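Side-chain contacts in quinone reductase (Klebsiella pneumoniae subsp. pneumoniae, PDB 4GI5), which binds FAD and probably catalyses the NAD(P)H-dependent reduction of quinones, as a two-chain flavoprotein with a flavodoxin-like fold: residues B[41-44]-B[45-49]; B[68-71]-B[72-76]; B[86-89]-B[90-93]; B[224-227]-B[228-232]. One frame throughout, in Å; residues are numbered along the deposited sequence.

Contact 1: B[41-44]-B[45-49]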
loop_
_atom_site.group_PDB
_atom_site.type_symbol
_atom_site.label_atom_id
_atom_site.label_comp_id
_atom_site.label_asym_id
_atom_site.label_seq_id
_atom_site.Cartn_x
_atom_site.Cartn_y
_atom_site.Cartn_z
ATOM N N LEU B 41 -20.625 0.998 -9.665
ATOM C CA LEU B 41 -20.750 -0.032 -8.711
ATOM C C LEU B 41 -21.080 0.420 -7.320
ATOM O O LEU B 41 -21.842 -0.232 -6.619
ATOM C CB LEU B 41 -19.412 -0.839 -8.701
ATOM C CG LEU B 41 -19.026 -1.591 -9.968
ATOM C CD1 LEU B 41 -17.521 -2.055 -9.862
ATOM C CD2 LEU B 41 -19.873 -2.821 -10.140
ATOM N N LYS B 42 -20.569 1.583 -6.935
ATOM C CA LYS B 42 -20.855 2.189 -5.652
ATOM C C LYS B 42 -22.387 2.491 -5.575
ATOM O O LYS B 42 -23.054 2.166 -4.603
ATOM C CB LYS B 42 -20.112 3.498 -5.499
ATOM C CG LYS B 42 -20.675 4.364 -4.345
ATOM C CD LYS B 42 -20.172 5.738 -4.173
ATOM C CE LYS B 42 -20.205 6.551 -5.408
ATOM N NZ LYS B 42 -21.411 7.434 -5.361
ATOM N N ASN B 43 -22.891 3.109 -6.623
ATOM C CA ASN B 43 -24.324 3.469 -6.578
ATOM C C ASN B 43 -25.212 2.258 -6.545
ATOM O O ASN B 43 -26.185 2.259 -5.773
ATOM C CB ASN B 43 -24.661 4.425 -7.705
ATOM C CG ASN B 43 -24.016 5.788 -7.517
ATOM O OD1 ASN B 43 -23.685 6.304 -6.412
ATOM N ND2 ASN B 43 -23.826 6.372 -8.614
ATOM N N PHE B 44 -24.857 1.205 -7.273
ATOM C CA PHE B 44 -25.516 -0.063 -7.235
ATOM C C PHE B 44 -25.504 -0.613 -5.851
ATOM O O PHE B 44 -26.533 -1.105 -5.336
ATOM C CB PHE B 44 -24.907 -1.032 -8.259
ATOM C CG PHE B 44 -25.551 -2.368 -8.284
ATOM C CD1 PHE B 44 -26.679 -2.567 -9.127
ATOM C CD2 PHE B 44 -25.173 -3.351 -7.414
ATOM C CE1 PHE B 44 -27.341 -3.778 -9.116
ATOM C CE2 PHE B 44 -25.826 -4.593 -7.360
ATOM C CZ PHE B 44 -26.904 -4.815 -8.240
ATOM N N ALA B 45 -24.313 -0.638 -5.194
ATOM C CA ALA B 45 -24.234 -1.258 -3.882
ATOM C C ALA B 45 -25.069 -0.517 -2.847
ATOM O O ALA B 45 -25.777 -1.164 -2.023
ATOM C CB ALA B 45 -22.779 -1.269 -3.359
ATOM N N ILE B 46 -25.004 0.795 -2.891
ATOM C CA ILE B 46 -25.725 1.619 -1.899
ATOM C C ILE B 46 -27.246 1.329 -2.098
ATOM O O ILE B 46 -27.958 1.007 -1.095
ATOM C CB ILE B 46 -25.489 3.071 -2.118
ATOM C CG1 ILE B 46 -24.064 3.479 -1.665
ATOM C CG2 ILE B 46 -26.390 3.950 -1.245
ATOM C CD1 ILE B 46 -23.649 4.807 -2.138
ATOM N N ARG B 47 -27.686 1.405 -3.340
ATOM C CA ARG B 47 -29.148 1.109 -3.577
ATOM C C ARG B 47 -29.542 -0.278 -3.223
ATOM O O ARG B 47 -30.669 -0.505 -2.653
ATOM C CB ARG B 47 -29.555 1.489 -4.975
ATOM C CG ARG B 47 -29.380 2.937 -5.224
ATOM C CD ARG B 47 -29.935 3.325 -6.599
ATOM N NE ARG B 47 -29.370 4.629 -6.996
ATOM C CZ ARG B 47 -28.526 4.828 -8.027
ATOM N NH1 ARG B 47 -28.104 3.799 -8.797
ATOM N NH2 ARG B 47 -28.073 6.061 -8.276
ATOM N N HIS B 48 -28.723 -1.266 -3.537
ATOM C CA HIS B 48 -29.024 -2.628 -3.219
ATOM C C HIS B 48 -29.189 -2.809 -1.723
ATOM O O HIS B 48 -30.092 -3.553 -1.225
ATOM C CB HIS B 48 -27.946 -3.572 -3.797
ATOM C CG HIS B 48 -28.364 -4.981 -3.829
ATOM N ND1 HIS B 48 -28.131 -5.841 -2.800
ATOM C CD2 HIS B 48 -29.093 -5.668 -4.751
ATOM C CE1 HIS B 48 -28.625 -7.026 -3.098
ATOM N NE2 HIS B 48 -29.208 -6.946 -4.275
ATOM N N LEU B 49 -28.243 -2.250 -0.944
ATOM C CA LEU B 49 -28.292 -2.392 0.525
ATOM C C LEU B 49 -29.534 -1.652 1.134
ATOM O O LEU B 49 -30.178 -2.216 2.062
ATOM C CB LEU B 49 -27.031 -1.815 1.136
ATOM C CG LEU B 49 -25.826 -2.738 0.944
ATOM C CD1 LEU B 49 -24.576 -1.900 1.252
ATOM C CD2 LEU B 49 -25.912 -4.021 1.765
#
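Asn43 and Arg47, one helical turn apart on helix 37-51, meet with the guanidinium of the arginine laid over the aliphatic part of the asparagine. The Arg47 chain runs extended from CG to NE back along the helix, and one face of its guanidinium settles over Asn43 CB, with NH1 3.7 Å from that carbon. The amide of Asn43 is turned 44° from the guanidinium plane and bonds instead to its neighbour in sequence: Lys42 NZ donates to Asn43 OD1 over 2.7 Å, which the bends at chi3 and chi4 of the lysine make possible. The same lysine lies in cation-pi contact with Tyr29.

The aliphatic contact is between Lys42 and Ile46, which lie side by side and point the same way, Lys42 CG meeting Ile46 CD1 at 3.7 Å. A separate aromatic pair, the rings of Phe44 and His48, is nearly parallel, 21° between planes, but slid so far apart that the rings barely overlap, their centroids 5.7 Å from each other.

Alpha-helical backbone bonds run from Ala45, Ile46, Arg47 and His48 N to Leu41, Lys42, Asn43 and Phe44 O, the last at 2.8 Å.

The helix connects strands 24-29 and 55-60 in a beta-alpha-beta unit of the flavodoxin-like fold. Its chemistry divides accordingly: Ile46 and Leu49 pack on the sheet, Phe44 and His48 face helix 224-239, and Arg47 spends its charged group along the exposed surface, consistent with an amphipathic helix.

Contact 2: B[68-71]-B[72-76]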
loop_
_atom_site.group_PDB
_atom_site.type_symbol
_atom_site.label_atom_id
_atom_site.label_comp_id
_atom_site.label_asym_id
_atom_site.label_seq_id
_atom_site.Cartn_x
_atom_site.Cartn_y
_atom_site.Cartn_z
ATOM N N ALA B 68 -5.129 13.771 2.777
ATOM C CA ALA B 68 -4.413 12.458 2.825
ATOM C C ALA B 68 -3.152 12.362 3.677
ATOM O O ALA B 68 -2.854 11.275 4.153
ATOM C CB ALA B 68 -4.030 12.072 1.392
ATOM N N GLY B 69 -2.400 13.436 3.870
ATOM C CA GLY B 69 -1.107 13.435 4.489
ATOM C C GLY B 69 -1.188 13.675 5.960
ATOM O O GLY B 69 -1.451 14.821 6.362
ATOM N N TYR B 70 -1.002 12.676 6.781
ATOM C CA TYR B 70 -1.041 12.848 8.246
ATOM C C TYR B 70 0.095 13.816 8.644
ATOM O O TYR B 70 1.278 13.624 8.259
ATOM C CB TYR B 70 -0.834 11.480 8.912
ATOM C CG TYR B 70 -0.709 11.473 10.370
ATOM C CD1 TYR B 70 -1.428 12.301 11.143
ATOM C CD2 TYR B 70 0.071 10.537 11.013
ATOM C CE1 TYR B 70 -1.357 12.268 12.535
ATOM C CE2 TYR B 70 0.229 10.523 12.398
ATOM C CZ TYR B 70 -0.486 11.452 13.176
ATOM O OH TYR B 70 -0.413 11.455 14.537
ATOM N N ASP B 71 -0.215 14.823 9.482
ATOM C CA ASP B 71 0.799 15.780 9.896
ATOM C C ASP B 71 0.329 16.475 11.198
ATOM O O ASP B 71 -0.702 16.126 11.762
ATOM C CB ASP B 71 1.162 16.772 8.808
ATOM C CG ASP B 71 0.073 17.750 8.479
ATOM O OD1 ASP B 71 -0.893 17.884 9.264
ATOM O OD2 ASP B 71 0.158 18.366 7.358
ATOM N N ALA B 72 1.160 17.407 11.660
ATOM C CA ALA B 72 1.000 18.020 12.990
ATOM C C ALA B 72 -0.265 18.836 13.102
ATOM O O ALA B 72 -0.808 19.003 14.201
ATOM C CB ALA B 72 2.264 18.836 13.398
ATOM N N ASP B 73 -0.864 19.190 11.999
ATOM C CA ASP B 73 -2.135 19.935 12.051
ATOM C C ASP B 73 -3.293 19.027 12.467
ATOM O O ASP B 73 -4.398 19.496 12.727
ATOM C CB ASP B 73 -2.463 20.557 10.718
ATOM C CG ASP B 73 -1.581 21.804 10.429
ATOM O OD1 ASP B 73 -1.104 22.441 11.376
ATOM O OD2 ASP B 73 -1.281 22.057 9.301
ATOM N N ASP B 74 -3.108 17.691 12.429
ATOM C CA ASP B 74 -4.188 16.777 12.836
ATOM C C ASP B 74 -4.323 16.548 14.308
ATOM O O ASP B 74 -5.289 15.916 14.704
ATOM C CB ASP B 74 -3.928 15.409 12.136
ATOM C CG ASP B 74 -4.036 15.543 10.671
ATOM O OD1 ASP B 74 -4.787 16.464 10.133
ATOM O OD2 ASP B 74 -3.383 14.762 9.885
ATOM N N SER B 75 -3.358 16.983 15.123
ATOM C CA SER B 75 -3.312 16.595 16.554
ATOM C C SER B 75 -3.972 17.637 17.431
ATOM O O SER B 75 -4.157 17.301 18.625
ATOM C CB SER B 75 -1.891 16.251 17.048
ATOM O OG SER B 75 -1.011 17.373 16.945
ATOM N N GLY B 76 -4.255 18.852 16.865
ATOM C CA GLY B 76 -5.035 19.880 17.603
ATOM C C GLY B 76 -4.326 20.472 18.847
ATOM O O GLY B 76 -4.948 20.957 19.743
HETATM O O HOH W 1 -1.381 20.343 7.046
#
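Asp71 holds its CG between the backbone N and the carbonyl carbon (chi1 69°), which lays OD1 over the start of the following turn, whereas Asp74 turns CG beside its own N (chi1 -65°) and reaches back to the residues before it. Asp73 N donates to Asp71 OD1 over 3.0 Å, an Asx turn in which the donor meets the oxygen from above the carboxylate plane. In return, Asp71 N donates to Asp74 OD2 at 3.2 Å, and Asp74 N to Asp71 O at 2.9 Å, so Asp71 and Asp74 are joined by two reciprocal bonds. Of a capping box, just the half from Asp71 N to Asp74 OD2 is made, at the head of the short 3-10 turn that follows. Asp74 OD2 also lies in the plane of the Tyr70 ring, at its edge, 3.4 Å from CD1.

Three carboxylates crowd here, Asp71 OD1 standing 4.0 Å from Asp74 OD2. Lys67 forms salt bridges with both Asp71 and Asp74, Arg137 with Asp74, and a water donates to Asp71 OD2 and Asp73 OD2; together these probably offset the repulsion.

The turn lies in the long loop between strand 55-60 and helix 86-96, Tyr70 and Ser75 packing on that helix while Ala68 meets Ala68 of the second subunit.

Contact 3: B[86-89]-B[90-93]. With FAD (flavin-adenine dinucleotide), chain C.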
loop_
_atom_site.group_PDB
_atom_site.type_symbol
_atom_site.label_atom_id
_atom_site.label_comp_id
_atom_site.label_asym_id
_atom_site.label_seq_id
_atom_site.Cartn_x
_atom_site.Cartn_y
_atom_site.Cartn_z
ATOM N N PRO B 86 4.594 11.303 14.950
ATOM C CA PRO B 86 3.339 10.656 14.500
ATOM C C PRO B 86 2.660 9.748 15.502
ATOM O O PRO B 86 1.449 9.765 15.612
ATOM C CB PRO B 86 3.829 9.856 13.249
ATOM C CG PRO B 86 4.962 10.636 12.702
ATOM C CD PRO B 86 5.645 11.225 13.943
ATOM N N THR B 87 3.437 8.998 16.205
ATOM C CA THR B 87 2.863 8.092 17.174
ATOM C C THR B 87 2.321 8.801 18.453
ATOM O O THR B 87 1.163 8.754 18.775
ATOM C CB THR B 87 3.833 7.000 17.578
ATOM O OG1 THR B 87 5.091 7.543 18.014
ATOM C CG2 THR B 87 4.163 6.001 16.427
ATOM N N LEU B 88 3.221 9.369 19.223
ATOM C CA LEU B 88 2.846 9.855 20.547
ATOM C C LEU B 88 1.913 11.017 20.467
ATOM O O LEU B 88 1.142 11.246 21.443
ATOM C CB LEU B 88 4.101 10.252 21.362
ATOM C CG LEU B 88 4.986 9.027 21.694
ATOM C CD1 LEU B 88 6.051 9.442 22.752
ATOM C CD2 LEU B 88 4.240 7.860 22.253
ATOM N N ASP B 89 1.964 11.816 19.440
ATOM C CA ASP B 89 1.065 12.938 19.291
ATOM C C ASP B 89 -0.350 12.492 18.993
ATOM O O ASP B 89 -1.333 13.045 19.512
ATOM C CB ASP B 89 1.574 14.087 18.436
ATOM C CG ASP B 89 2.671 14.838 19.187
ATOM O OD1 ASP B 89 3.776 14.412 19.114
ATOM O OD2 ASP B 89 2.382 15.848 19.845
ATOM N N SER B 90 -0.489 11.388 18.283
ATOM C CA SER B 90 -1.801 10.714 18.164
ATOM C C SER B 90 -2.285 10.182 19.477
ATOM O O SER B 90 -3.473 10.325 19.795
ATOM C CB SER B 90 -1.729 9.576 17.091
ATOM O OG SER B 90 -3.034 8.964 17.019
ATOM N N LYS B 91 -1.425 9.523 20.212
ATOM C CA LYS B 91 -1.798 8.906 21.497
ATOM C C LYS B 91 -2.440 10.036 22.390
ATOM O O LYS B 91 -3.548 9.864 22.950
ATOM C CB LYS B 91 -0.603 8.409 22.201
ATOM C CG LYS B 91 -0.901 7.872 23.595
ATOM C CD LYS B 91 0.314 7.260 24.281
ATOM C CE LYS B 91 -0.121 6.897 25.728
ATOM N NZ LYS B 91 1.116 6.367 26.275
ATOM N N GLN B 92 -1.774 11.159 22.439
ATOM C CA GLN B 92 -2.323 12.313 23.224
ATOM C C GLN B 92 -3.586 12.911 22.608
ATOM O O GLN B 92 -4.561 13.129 23.345
ATOM C CB GLN B 92 -1.258 13.384 23.461
ATOM C CG GLN B 92 -1.881 14.481 24.340
ATOM C CD GLN B 92 -0.965 15.645 24.560
ATOM O OE1 GLN B 92 -0.601 16.428 23.628
ATOM N NE2 GLN B 92 -0.548 15.755 25.799
ATOM N N ALA B 93 -3.628 13.131 21.291
ATOM C CA ALA B 93 -4.802 13.706 20.651
ATOM C C ALA B 93 -6.030 12.879 20.827
ATOM O O ALA B 93 -7.152 13.405 21.093
ATOM C CB ALA B 93 -4.579 13.944 19.201
HETATM P PA FAD C . 10.273 9.464 15.488
HETATM O O1A FAD C . 10.603 10.773 14.958
HETATM O O2A FAD C . 8.963 9.195 16.162
HETATM O O5B FAD C . 11.492 9.045 16.445
HETATM C C5B FAD C . 11.580 7.729 16.963
HETATM C C4B FAD C . 12.591 7.674 18.049
HETATM O O4B FAD C . 13.879 7.881 17.495
HETATM C C3B FAD C . 12.301 8.776 19.069
HETATM O O3B FAD C . 12.439 8.060 20.306
HETATM C C2B FAD C . 13.456 9.702 18.823
HETATM O O2B FAD C . 13.796 10.449 20.002
HETATM C C1B FAD C . 14.567 8.810 18.333
HETATM N N9A FAD C . 15.557 9.632 17.580
HETATM C C8A FAD C . 15.391 10.678 16.632
HETATM N N7A FAD C . 16.549 11.173 16.198
HETATM C C5A FAD C . 17.399 10.492 16.940
HETATM C C6A FAD C . 18.856 10.676 17.034
HETATM N N6A FAD C . 19.299 11.657 16.191
HETATM N N1A FAD C . 19.587 9.884 17.860
HETATM C C2A FAD C . 18.969 9.043 18.636
HETATM N N3A FAD C . 17.593 8.855 18.521
HETATM C C4A FAD C . 16.841 9.496 17.704
HETATM N N1 FAD C . 5.445 0.040 12.417
HETATM C C2 FAD C . 5.398 -1.177 11.903
HETATM O O2 FAD C . 6.313 -1.985 12.136
HETATM N N3 FAD C . 4.465 -1.537 10.977
HETATM C C4 FAD C . 3.383 -0.750 10.780
HETATM O O4 FAD C . 2.505 -1.101 9.953
HETATM C C4X FAD C . 3.319 0.541 11.343
HETATM N N5 FAD C . 2.183 1.334 11.151
HETATM C C5X FAD C . 2.251 2.672 11.604
HETATM C C6 FAD C . 1.220 3.571 11.237
HETATM C C7 FAD C . 1.269 4.880 11.726
HETATM C C7M FAD C . 0.216 5.833 11.278
HETATM C C8 FAD C . 2.347 5.274 12.593
HETATM C C8M FAD C . 2.468 6.713 13.077
HETATM C C9 FAD C . 3.383 4.424 12.946
HETATM C C9A FAD C . 3.324 3.091 12.455
HETATM N N10 FAD C . 4.389 2.188 12.735
HETATM C C10 FAD C . 4.414 0.895 12.208
HETATM C "C1'" FAD C . 5.569 2.629 13.446
HETATM C "C2'" FAD C . 6.431 3.478 12.509
HETATM O "O2'" FAD C . 7.037 2.721 11.439
HETATM C "C3'" FAD C . 7.531 4.131 13.369
HETATM O "O3'" FAD C . 6.826 5.070 14.206
HETATM C "C4'" FAD C . 8.507 4.965 12.505
HETATM O "O4'" FAD C . 9.321 4.062 11.738
HETATM C "C5'" FAD C . 9.433 5.847 13.386
HETATM O "O5'" FAD C . 10.190 6.721 12.554
HETATM P P FAD C . 9.957 8.320 12.806
HETATM O O1P FAD C . 10.942 9.050 11.872
HETATM O O2P FAD C . 8.543 8.706 12.762
HETATM O O3P FAD C . 10.480 8.308 14.322
HETATM O O HOH W 2 -1.501 15.692 20.759
#
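Pro86 and Thr87, whose carbonyls both lie against Ser90 CB, put the start of their helix against an FAD held largely by the second subunit. Pro86 CB touches the C8M methyl of that FAD at 3.4 Å, and Thr87 CG2 comes to 3.6 Å from O3' of its ribityl chain. Pro86 also packs on Trp123 of the second subunit, and Thr87 on Asp220 of the second subunit.

These residues form the first turns of helix 86-96, whose head lines an FAD pocket built across the dimer of this flavodoxin-like protein. Asp89 O accepts from Ala93 N at 2.9 Å and meets a water, also at 2.9 Å. The water bridges to Gln92 OE1, 3.1 Å away, though its protons may be shared with other acceptors. Gln92 reaches it with an extended chain whose CG stands opposite the backbone N (chi1 -177°). Two residues earlier, Lys91 N bonds to Thr87 O over 3.1 Å. Ser90 CB sits 3.4 Å from Thr87 O and its OG bonds to Trp141 N, while the carboxylate of Asp89 accepts from the backbone N of Val80 and of Arg85.

Contact 4: B[224-227]-B[228-232]. With FAD (flavin-adenine dinucleotide), chain H.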
loop_
_atom_site.group_PDB
_atom_site.type_symbol
_atom_site.label_atom_id
_atom_site.label_comp_id
_atom_site.label_asym_id
_atom_site.label_seq_id
_atom_site.Cartn_x
_atom_site.Cartn_y
_atom_site.Cartn_z
ATOM N N ALA B 224 -21.229 -3.703 -21.596
ATOM C CA ALA B 224 -22.484 -3.922 -20.816
ATOM C C ALA B 224 -22.583 -5.303 -20.256
ATOM O O ALA B 224 -23.155 -5.527 -19.182
ATOM C CB ALA B 224 -23.763 -3.625 -21.710
ATOM N N GLY B 225 -22.122 -6.310 -20.978
ATOM C CA GLY B 225 -22.304 -7.629 -20.510
ATOM C C GLY B 225 -21.384 -7.992 -19.323
ATOM O O GLY B 225 -21.793 -8.641 -18.359
ATOM N N GLN B 226 -20.200 -7.444 -19.392
ATOM C CA GLN B 226 -19.237 -7.605 -18.225
ATOM C C GLN B 226 -19.746 -6.867 -16.992
ATOM O O GLN B 226 -19.680 -7.353 -15.864
ATOM C CB GLN B 226 -17.830 -7.138 -18.681
ATOM C CG GLN B 226 -16.752 -7.413 -17.621
ATOM C CD GLN B 226 -15.380 -7.140 -18.144
ATOM O OE1 GLN B 226 -15.178 -6.867 -19.342
ATOM N NE2 GLN B 226 -14.453 -6.980 -17.236
ATOM N N PHE B 227 -20.284 -5.683 -17.177
ATOM C CA PHE B 227 -20.909 -4.972 -16.115
ATOM C C PHE B 227 -22.076 -5.710 -15.482
ATOM O O PHE B 227 -22.259 -5.728 -14.266
ATOM C CB PHE B 227 -21.312 -3.595 -16.566
ATOM C CG PHE B 227 -21.831 -2.736 -15.464
ATOM C CD1 PHE B 227 -20.947 -2.217 -14.454
ATOM C CD2 PHE B 227 -23.177 -2.346 -15.369
ATOM C CE1 PHE B 227 -21.393 -1.470 -13.386
ATOM C CE2 PHE B 227 -23.641 -1.630 -14.270
ATOM C CZ PHE B 227 -22.760 -1.149 -13.289
ATOM N N ALA B 228 -22.941 -6.323 -16.318
ATOM C CA ALA B 228 -23.985 -7.109 -15.743
ATOM C C ALA B 228 -23.415 -8.269 -14.903
ATOM O O ALA B 228 -24.017 -8.576 -13.802
ATOM C CB ALA B 228 -24.960 -7.659 -16.832
ATOM N N ASP B 229 -22.354 -8.899 -15.359
ATOM C CA ASP B 229 -21.751 -9.935 -14.575
ATOM C C ASP B 229 -21.214 -9.379 -13.192
ATOM O O ASP B 229 -21.338 -10.069 -12.160
ATOM C CB ASP B 229 -20.628 -10.664 -15.306
ATOM C CG ASP B 229 -21.111 -11.504 -16.500
ATOM O OD1 ASP B 229 -22.309 -11.821 -16.565
ATOM O OD2 ASP B 229 -20.273 -11.687 -17.364
ATOM N N GLN B 230 -20.544 -8.227 -13.267
ATOM C CA GLN B 230 -20.042 -7.569 -12.050
ATOM C C GLN B 230 -21.153 -7.282 -11.094
ATOM O O GLN B 230 -21.052 -7.534 -9.918
ATOM C CB GLN B 230 -19.258 -6.291 -12.397
ATOM C CG GLN B 230 -17.982 -6.540 -13.222
ATOM C CD GLN B 230 -17.490 -5.301 -13.897
ATOM O OE1 GLN B 230 -18.233 -4.315 -14.068
ATOM N NE2 GLN B 230 -16.279 -5.354 -14.389
ATOM N N CYS B 231 -22.255 -6.679 -11.603
ATOM C CA CYS B 231 -23.388 -6.361 -10.755
ATOM C C CYS B 231 -23.952 -7.592 -10.097
ATOM O O CYS B 231 -24.295 -7.462 -8.926
ATOM C CB CYS B 231 -24.545 -5.696 -11.539
ATOM S SG CYS B 231 -24.139 -4.084 -12.194
ATOM N N ALA B 232 -24.067 -8.706 -10.839
ATOM C CA ALA B 232 -24.657 -9.938 -10.252
ATOM C C ALA B 232 -23.796 -10.483 -9.114
ATOM O O ALA B 232 -24.275 -10.893 -8.067
ATOM C CB ALA B 232 -24.808 -10.966 -11.340
HETATM P PA FAD H . -13.207 3.561 -15.635
HETATM O O1A FAD H . -14.092 4.608 -15.097
HETATM O O2A FAD H . -11.990 3.802 -16.397
HETATM O O5B FAD H . -14.080 2.554 -16.585
HETATM C C5B FAD H . -13.642 1.272 -17.079
HETATM C C4B FAD H . -14.593 0.819 -18.137
HETATM O O4B FAD H . -15.800 0.449 -17.511
HETATM C C3B FAD H . -14.835 1.852 -19.211
HETATM O O3B FAD H . -14.695 1.152 -20.439
HETATM C C2B FAD H . -16.270 2.181 -18.922
HETATM O O2B FAD H . -16.988 2.706 -20.069
HETATM C C1B FAD H . -16.909 0.951 -18.369
HETATM N N9A FAD H . -18.121 1.295 -17.577
HETATM C C8A FAD H . -18.384 2.376 -16.663
HETATM N N7A FAD H . -19.609 2.344 -16.190
HETATM C C5A FAD H . -20.136 1.317 -16.916
HETATM C C6A FAD H . -21.473 0.742 -17.065
HETATM N N6A FAD H . -22.332 1.268 -16.256
HETATM N N1A FAD H . -21.719 -0.332 -17.894
HETATM C C2A FAD H . -20.727 -0.849 -18.610
HETATM N N3A FAD H . -19.447 -0.316 -18.548
HETATM C C4A FAD H . -19.229 0.656 -17.735
HETATM N N1 FAD H . -4.477 -2.466 -12.576
HETATM C C2 FAD H . -3.934 -3.558 -11.996
HETATM O O2 FAD H . -4.361 -4.760 -12.268
HETATM N N3 FAD H . -2.898 -3.449 -11.090
HETATM C C4 FAD H . -2.297 -2.271 -10.835
HETATM O O4 FAD H . -1.427 -2.167 -9.961
HETATM C C4X FAD H . -2.844 -1.103 -11.472
HETATM N N5 FAD H . -2.322 0.128 -11.192
HETATM C C5X FAD H . -2.939 1.289 -11.729
HETATM C C6 FAD H . -2.504 2.482 -11.395
HETATM C C7 FAD H . -3.158 3.640 -11.811
HETATM C C7M FAD H . -2.660 4.980 -11.409
HETATM C C8 FAD H . -4.257 3.529 -12.695
HETATM C C8M FAD H . -4.923 4.776 -13.211
HETATM C C9 FAD H . -4.712 2.305 -13.077
HETATM C C9A FAD H . -4.075 1.134 -12.575
HETATM N N10 FAD H . -4.582 -0.124 -12.817
HETATM C C10 FAD H . -4.005 -1.263 -12.275
HETATM C "C1'" FAD H . -5.795 -0.330 -13.621
HETATM C "C2'" FAD H . -6.961 -0.006 -12.684
HETATM O "O2'" FAD H . -7.177 -0.918 -11.604
HETATM C "C3'" FAD H . -8.299 0.096 -13.489
HETATM O "O3'" FAD H . -8.075 1.229 -14.367
HETATM C "C4'" FAD H . -9.528 0.406 -12.626
HETATM O "O4'" FAD H . -9.852 -0.724 -11.882
HETATM C "C5'" FAD H . -10.755 0.683 -13.535
HETATM O "O5'" FAD H . -11.801 1.123 -12.729
HETATM P P FAD H . -12.341 2.656 -12.981
HETATM O O1P FAD H . -13.487 2.854 -12.068
HETATM O O2P FAD H . -11.284 3.665 -12.934
HETATM O O3P FAD H . -12.852 2.434 -14.497
#
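The adenine end of the FAD pocket in this flavodoxin-like fold is walled by the first turns of helix 224-239, where Phe227 and Cys231 pack together. The Phe227 ring stands between two partners. On one face is the adenine of the FAD: N6A lies over the ring centre, 3.7 Å above its plane, and N1A comes to 3.4 Å from Phe227 CG. On the opposite face is the sulfur of Cys231, a sulfur-aromatic contact in which SG is 3.6 Å from the ring centroid, 25° off the normal, and displaced toward the rim. Phe227 holds CG opposite its backbone N (chi1 -173°), which swings the ring out to the flavin nucleotide, and the torsion of Cys231 puts SG beside its own N, facing the ring of the residue one turn earlier.

Gln230 closes the flank. Its amide is turned 84° to the ring, with OE1 3.5 Å from Phe227 CD1; this buried oxygen has no polar partner in the model. The other end of the amide is better supplied, since NE2 bonds to Thr222 OG1 and to a glycerol probably left from crystallisation. Gln226, whose NE2 donates to Arg218 O, crosses Gln230 with their amide planes steeply inclined.

Leu37, Ala40 and Leu41 of helix 37-51 pack against Phe227, so the ring is shared between the cofactor and the neighbouring helix. The helical bond from Cys231 N to Phe227 O measures 2.8 Å, and on the ring itself Cys231 SG comes to 3.3 Å from Phe227 CE2.

Overall arrangement
Contacts 1 and 4 belong to adjacent helices, 37-51 and 224-239, and touch directly: Phe44 CE2 packs on Cys231 O at 3.6 Å. Contacts 2 and 3 form a second cluster, their centres about 10 Å apart, joined by a probable hydrogen bond from Tyr70 OH to Pro86 O. Contacts 1 and 3 lie on opposite sides of the chain's centre. Contact 3 is the buried one and contact 4 the surface one, with the other two intermediate. Carboxylates and their counterions dominate contact 2; contact 1 mixes aliphatic, aromatic and polar side chains, contact 3 relies on backbone bonds and hydrogen-bonded polar side chains, and contact 4 sets an aromatic ring between sulfur and adenine. Contacts 3 and 4 meet different FAD molecules.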